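Conserved hypothetical protein (Shewanella loihica, PDB 2GPI) is of unknown function, belongs to the DUF1488 family and may take part in transcriptional regulation of the shikimate pathway. Local coordinates at residues 34-39 and 85-90; 4-9 and 23-28. One frame throughout, in Å; residues are numbered along the deposited sequence. Where two conformers were deposited one is given.

Contact 1. Residues 34-39 and 85-90; sequences CYIGQK and IQVERV
Y35 and Q86 share one face of a parallel strand pair, while C34, I36, I85 and V87 lie on the other. In the Q86 conformer described here, one of two, the chain bends at its second torsion (chi2 -74°) and brings the amide back toward strand 34-37. OE1 of Q86 lies 3.5 Å from CB of Y35, and NE2 of Q86 is 3.6 Å from CD1 of Y35. Amide and phenol planes are nearly parallel, 2° apart, but the amide is displaced from the ring, and the two side chains touch through Y35 CB and CD1. A hydrogen bond from Q86 NE2 to D80 holds the amide in this position. On the opposite face the fit is apolar: SG of C34 rests 3.8 Å from CB of I85, and the far end of I36, CD1, is 4.1 Å from CG1 of V87, the two side chains inclined to each other. CD1 of I36 also reaches CG2 of V90, beyond the strand. Between the faces, Y35 uses both its backbone groups, N donating to I85 O and O accepting from V87 N at 2.9 Å, the latter nearly straight at 171°. Where the strands part, a water spans the gap, accepting from G37 N and donating to V87 O at 2.7 Å. Helix-rich chain links these parallel neighbours, a beta-alpha-beta crossover; helix 63-75 covers the apolar face through I66, L73 and I74, whereas Y35 stacks on H22 of strand 20-27, the neighbour on the other flank of strand 30-37.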
loop_
_atom_site.group_PDB
_atom_site.type_symbol
_atom_site.label_atom_id
_atom_site.label_comp_id
_atom_site.label_asym_id
_atom_site.label_seq_id
_atom_site.Cartn_x
_atom_site.Cartn_y
_atom_site.Cartn_z
ATOM N N CYS A 34 -1.522 -0.982 5.498
ATOM C CA CYS A 34 -0.797 -1.485 4.332
ATOM C C CYS A 34 0.410 -0.587 4.065
ATOM O O CYS A 34 0.389 0.612 4.373
ATOM C CB CYS A 34 -1.646 -1.450 3.079
ATOM S SG CYS A 34 -3.204 -2.373 3.231
ATOM N N TYR A 35 1.432 -1.173 3.495
ATOM C CA TYR A 35 2.709 -0.486 3.298
ATOM C C TYR A 35 3.301 -0.850 1.950
ATOM O O TYR A 35 3.230 -1.972 1.520
ATOM C CB TYR A 35 3.679 -0.848 4.394
ATOM C CG TYR A 35 3.203 -0.465 5.768
ATOM C CD1 TYR A 35 2.444 -1.324 6.543
ATOM C CD2 TYR A 35 3.489 0.797 6.290
ATOM C CE1 TYR A 35 1.964 -0.932 7.753
ATOM C CE2 TYR A 35 3.046 1.188 7.528
ATOM C CZ TYR A 35 2.262 0.314 8.283
ATOM O OH TYR A 35 1.809 0.682 9.514
ATOM N N ILE A 36 3.887 0.140 1.287
ATOM C CA ILE A 36 4.728 -0.097 0.110
ATOM C C ILE A 36 6.067 0.629 0.351
ATOM O O ILE A 36 6.109 1.862 0.538
ATOM C CB ILE A 36 4.032 0.276 -1.243
ATOM C CG1 ILE A 36 4.923 -0.040 -2.437
ATOM C CG2 ILE A 36 3.557 1.744 -1.274
ATOM C CD1 ILE A 36 4.212 0.043 -3.805
ATOM N N GLY A 37 7.128 -0.161 0.398
ATOM C CA GLY A 37 8.423 0.390 0.711
ATOM C C GLY A 37 8.986 1.301 -0.369
ATOM O O GLY A 37 8.605 1.245 -1.547
ATOM N N GLN A 38 9.886 2.180 0.054
ATOM C CA GLN A 38 10.514 3.153 -0.850
ATOM C C GLN A 38 11.049 2.475 -2.100
ATOM O O GLN A 38 10.755 2.931 -3.246
ATOM C CB GLN A 38 11.612 3.887 -0.122
ATOM C CG GLN A 38 12.193 4.970 -0.986
ATOM C CD GLN A 38 13.188 5.817 -0.249
ATOM O OE1 GLN A 38 13.254 5.801 0.993
ATOM N NE2 GLN A 38 13.973 6.570 -1.003
ATOM N N LYS A 39 11.836 1.418 -1.927
ATOM C CA LYS A 39 12.464 0.775 -3.077
ATOM C C LYS A 39 11.424 0.167 -4.020
ATOM O O LYS A 39 11.553 0.250 -5.231
ATOM C CB LYS A 39 13.513 -0.258 -2.649
ATOM C CG LYS A 39 14.729 0.376 -1.967
ATOM C CD LYS A 39 15.802 -0.636 -1.576
ATOM C CE LYS A 39 17.003 0.072 -0.998
ATOM N N ILE A 85 -0.090 -5.490 5.898
ATOM C CA ILE A 85 0.011 -5.922 4.525
ATOM C C ILE A 85 1.188 -5.167 3.880
ATOM O O ILE A 85 1.240 -3.955 3.907
ATOM C CB ILE A 85 -1.277 -5.653 3.725
ATOM C CG1 ILE A 85 -2.455 -6.531 4.231
ATOM C CG2 ILE A 85 -1.046 -5.792 2.193
ATOM C CD1 ILE A 85 -2.351 -8.011 3.828
ATOM N N GLN A 86 2.158 -5.917 3.385
ATOM C CA GLN A 86 3.329 -5.334 2.703
ATOM C C GLN A 86 3.247 -5.643 1.217
ATOM O O GLN A 86 3.311 -6.811 0.815
ATOM C CB GLN A 86 4.630 -5.922 3.252
ATOM C CG GLN A 86 4.838 -5.788 4.755
ATOM C CD GLN A 86 5.194 -4.381 5.213
ATOM O OE1 GLN A 86 5.851 -3.623 4.506
ATOM N NE2 GLN A 86 4.768 -4.039 6.418
ATOM N N VAL A 87 3.128 -4.606 0.398
ATOM C CA VAL A 87 3.091 -4.760 -1.040
ATOM C C VAL A 87 4.537 -4.803 -1.525
ATOM O O VAL A 87 5.276 -3.842 -1.393
ATOM C CB VAL A 87 2.343 -3.610 -1.696
ATOM C CG1 VAL A 87 2.546 -3.670 -3.231
ATOM C CG2 VAL A 87 0.865 -3.628 -1.302
ATOM N N GLU A 88 4.940 -5.972 -2.020
ATOM C CA GLU A 88 6.356 -6.213 -2.390
ATOM C C GLU A 88 6.579 -6.210 -3.902
ATOM O O GLU A 88 7.710 -6.034 -4.353
ATOM C CB GLU A 88 6.796 -7.507 -1.724
ATOM C CG GLU A 88 6.843 -7.273 -0.214
ATOM C CD GLU A 88 7.242 -8.440 0.578
ATOM O OE1 GLU A 88 6.697 -9.536 0.339
ATOM O OE2 GLU A 88 8.080 -8.244 1.481
ATOM N N ARG A 89 5.514 -6.442 -4.665
ATOM C CA ARG A 89 5.567 -6.472 -6.125
ATOM C C ARG A 89 4.269 -5.954 -6.690
ATOM O O ARG A 89 3.187 -6.318 -6.214
ATOM C CB ARG A 89 5.780 -7.888 -6.676
ATOM C CG ARG A 89 6.967 -8.628 -6.107
ATOM N N VAL A 90 4.394 -5.080 -7.670
ATOM C CA VAL A 90 3.278 -4.524 -8.403
ATOM C C VAL A 90 3.632 -4.507 -9.893
ATOM O O VAL A 90 4.707 -3.990 -10.294
ATOM C CB VAL A 90 2.994 -3.065 -8.008
ATOM C CG1 VAL A 90 1.755 -2.558 -8.738
ATOM C CG2 VAL A 90 2.856 -2.912 -6.520
HETATM O O HOH W 1 7.037 -2.988 0.489
#

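Contact 2. Residues 4-9 and 23-28; sequences QSIIFT and FTAQQQ
I7 and Q26 face each other as a hydrogen-bonded antiparallel pair, and their backbones supply the first kind of interaction. I7 N donates to Q26 O at 2.9 Å in an almost straight bond, and Q26 N answers to I7 O. Farther along, T9 N reaches T24 O from above the carbonyl plane, 42° out of it, as the first strand gives way to a turn. Polar side chains form a second group, placed at the two ends. T9 OG1 and T24 OG1 are hydrogen-bonded at 2.6 Å, and either could be the donor; their side chains cross at about a right angle. Q11 N is a further partner of the T24 hydroxyl, and a water joins T9 OG1 to Q26 OE1. At the other end Q27 bends at its second torsion (chi2 -93°), which carries its amide to the turn before strand 6-8: NE2 of Q27 donates to Q4 O at 2.7 Å, the acceptor lying in the amide plane. A leucine in its place would probably leave the Q4 carbonyl without this donor and the N-terminal turn less firmly held. A second water ties S5 O to Q28 N. Apolar contacts form the third group, on the face that I6, F8 and A25 share with Q27. CB of A25 makes an off-centre CH-pi contact with the F8 ring, 4.2 Å from its centroid, and also meets CG2 of I6 at 4.1 Å. CE1 of F8 approaches the F23 ring at its edge, 4.1 Å from CE2 of F23, while CG of Q27 lies 3.9 Å from CG1 of I6. The chemistry is thus divided: I6, F8 and F23 pack against helix 63-75, I7 lies on the other face, and hydroxyls, amides and waters fasten the ends, where strand pairing runs out.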
loop_
_atom_site.group_PDB
_atom_site.type_symbol
_atom_site.label_atom_id
_atom_site.label_comp_id
_atom_site.label_asym_id
_atom_site.label_seq_id
_atom_site.Cartn_x
_atom_site.Cartn_y
_atom_site.Cartn_z
ATOM N N GLN A 4 -16.235 -8.553 -1.016
ATOM C CA GLN A 4 -15.611 -8.716 0.321
ATOM C C GLN A 4 -15.571 -7.379 1.089
ATOM O O GLN A 4 -15.138 -7.330 2.253
ATOM C CB GLN A 4 -14.176 -9.265 0.222
ATOM C CG GLN A 4 -14.078 -10.711 -0.271
ATOM C CD GLN A 4 -14.676 -11.744 0.685
ATOM O OE1 GLN A 4 -14.983 -11.458 1.844
ATOM N NE2 GLN A 4 -14.847 -12.958 0.186
ATOM N N SER A 5 -15.993 -6.291 0.431
ATOM C CA SER A 5 -16.173 -5.024 1.115
ATOM C C SER A 5 -14.850 -4.481 1.709
ATOM O O SER A 5 -14.882 -3.806 2.742
ATOM C CB SER A 5 -17.248 -5.155 2.228
ATOM O OG SER A 5 -18.536 -5.507 1.723
ATOM N N ILE A 6 -13.714 -4.758 1.051
ATOM C CA ILE A 6 -12.409 -4.186 1.433
ATOM C C ILE A 6 -12.317 -2.809 0.837
ATOM O O ILE A 6 -12.272 -2.648 -0.363
ATOM C CB ILE A 6 -11.179 -5.039 0.993
ATOM C CG1 ILE A 6 -11.262 -6.431 1.619
ATOM C CG2 ILE A 6 -9.869 -4.340 1.419
ATOM C CD1 ILE A 6 -10.486 -7.544 0.884
ATOM N N ILE A 7 -12.320 -1.784 1.688
ATOM C CA ILE A 7 -12.317 -0.392 1.263
ATOM C C ILE A 7 -10.952 0.240 1.531
ATOM O O ILE A 7 -10.385 0.078 2.610
ATOM C CB ILE A 7 -13.347 0.390 2.072
ATOM C CG1 ILE A 7 -14.770 -0.166 1.839
ATOM C CG2 ILE A 7 -13.271 1.913 1.765
ATOM C CD1 ILE A 7 -15.862 0.428 2.815
ATOM N N PHE A 8 -10.436 0.971 0.558
ATOM C CA PHE A 8 -9.224 1.736 0.737
ATOM C C PHE A 8 -9.581 3.162 1.111
ATOM O O PHE A 8 -10.234 3.895 0.343
ATOM C CB PHE A 8 -8.358 1.632 -0.505
ATOM C CG PHE A 8 -7.834 0.255 -0.675
ATOM C CD1 PHE A 8 -6.649 -0.112 -0.070
ATOM C CD2 PHE A 8 -8.576 -0.701 -1.296
ATOM C CE1 PHE A 8 -6.210 -1.426 -0.107
ATOM C CE2 PHE A 8 -8.107 -1.996 -1.380
ATOM C CZ PHE A 8 -6.908 -2.343 -0.769
ATOM N N THR A 9 -9.220 3.526 2.330
ATOM C CA THR A 9 -9.710 4.755 2.915
ATOM C C THR A 9 -8.803 5.978 2.747
ATOM O O THR A 9 -9.135 7.078 3.246
ATOM C CB THR A 9 -10.036 4.501 4.398
ATOM O OG1 THR A 9 -8.889 3.955 5.073
ATOM C CG2 THR A 9 -11.238 3.561 4.563
ATOM N N PHE A 23 -0.604 3.205 3.792
ATOM C CA PHE A 23 -1.948 3.442 3.288
ATOM C C PHE A 23 -2.906 2.498 4.025
ATOM O O PHE A 23 -2.500 1.522 4.597
ATOM C CB PHE A 23 -2.085 3.376 1.766
ATOM C CG PHE A 23 -1.715 2.055 1.119
ATOM C CD1 PHE A 23 -0.400 1.633 1.016
ATOM C CD2 PHE A 23 -2.694 1.237 0.604
ATOM C CE1 PHE A 23 -0.090 0.443 0.360
ATOM C CE2 PHE A 23 -2.374 0.034 -0.041
ATOM C CZ PHE A 23 -1.098 -0.356 -0.150
ATOM N N THR A 24 -4.171 2.830 4.020
ATOM C CA THR A 24 -5.129 2.160 4.871
ATOM C C THR A 24 -6.242 1.455 4.082
ATOM O O THR A 24 -6.730 1.948 3.069
ATOM C CB THR A 24 -5.783 3.170 5.830
ATOM O OG1 THR A 24 -6.270 4.287 5.063
ATOM C CG2 THR A 24 -4.781 3.662 6.861
ATOM N N ALA A 25 -6.581 0.260 4.535
ATOM C CA ALA A 25 -7.754 -0.458 4.065
ATOM C C ALA A 25 -8.617 -0.689 5.279
ATOM O O ALA A 25 -8.178 -0.552 6.411
ATOM C CB ALA A 25 -7.378 -1.792 3.448
ATOM N N GLN A 26 -9.876 -1.016 5.057
ATOM C CA GLN A 26 -10.770 -1.281 6.149
ATOM C C GLN A 26 -11.754 -2.328 5.696
ATOM O O GLN A 26 -12.241 -2.291 4.563
ATOM C CB GLN A 26 -11.482 0.025 6.465
ATOM C CG GLN A 26 -12.223 0.040 7.691
ATOM C CD GLN A 26 -12.677 1.460 7.974
ATOM O OE1 GLN A 26 -11.855 2.375 8.137
ATOM N NE2 GLN A 26 -13.987 1.651 8.013
ATOM N N GLN A 27 -12.109 -3.235 6.598
ATOM C CA GLN A 27 -13.142 -4.186 6.257
ATOM C C GLN A 27 -14.074 -4.320 7.469
ATOM O O GLN A 27 -13.623 -4.588 8.589
ATOM C CB GLN A 27 -12.499 -5.500 5.775
ATOM C CG GLN A 27 -13.420 -6.340 4.817
ATOM C CD GLN A 27 -14.265 -7.372 5.556
ATOM O OE1 GLN A 27 -14.094 -7.579 6.750
ATOM N NE2 GLN A 27 -15.142 -8.048 4.829
ATOM N N GLN A 28 -15.361 -4.057 7.253
ATOM C CA GLN A 28 -16.364 -4.192 8.309
ATOM C C GLN A 28 -15.847 -3.558 9.600
ATOM O O GLN A 28 -15.836 -4.205 10.663
ATOM C CB GLN A 28 -16.743 -5.664 8.482
ATOM C CG GLN A 28 -17.540 -6.213 7.287
ATOM C CD GLN A 28 -17.786 -7.723 7.362
ATOM O OE1 GLN A 28 -16.876 -8.505 7.658
ATOM N NE2 GLN A 28 -19.017 -8.134 7.083
HETATM O O HOH W 2 -16.148 -2.837 4.900
HETATM O O HOH W 3 -9.352 3.324 7.604
#

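From the N terminus, contact 2 closes first, bringing strand 20-27 back against strand 6-8 over a short loop that holds strand 13-15 and no helix. The chain then turns into strand 30-37, and contact 1 closes a much longer excursion through helices 38-45, 52-61 and 63-75 before strand 85-87 joins the sheet. The two loops follow in series, neither nested nor crossed. They meet at F23: its carbonyl O is a probable hydrogen-bond partner of C34 N, and its ring packs near V87 CG2. Strands 20-27 and 30-37 therefore couple N-terminal strand 6-8 to the C-terminal strand within one mixed sheet.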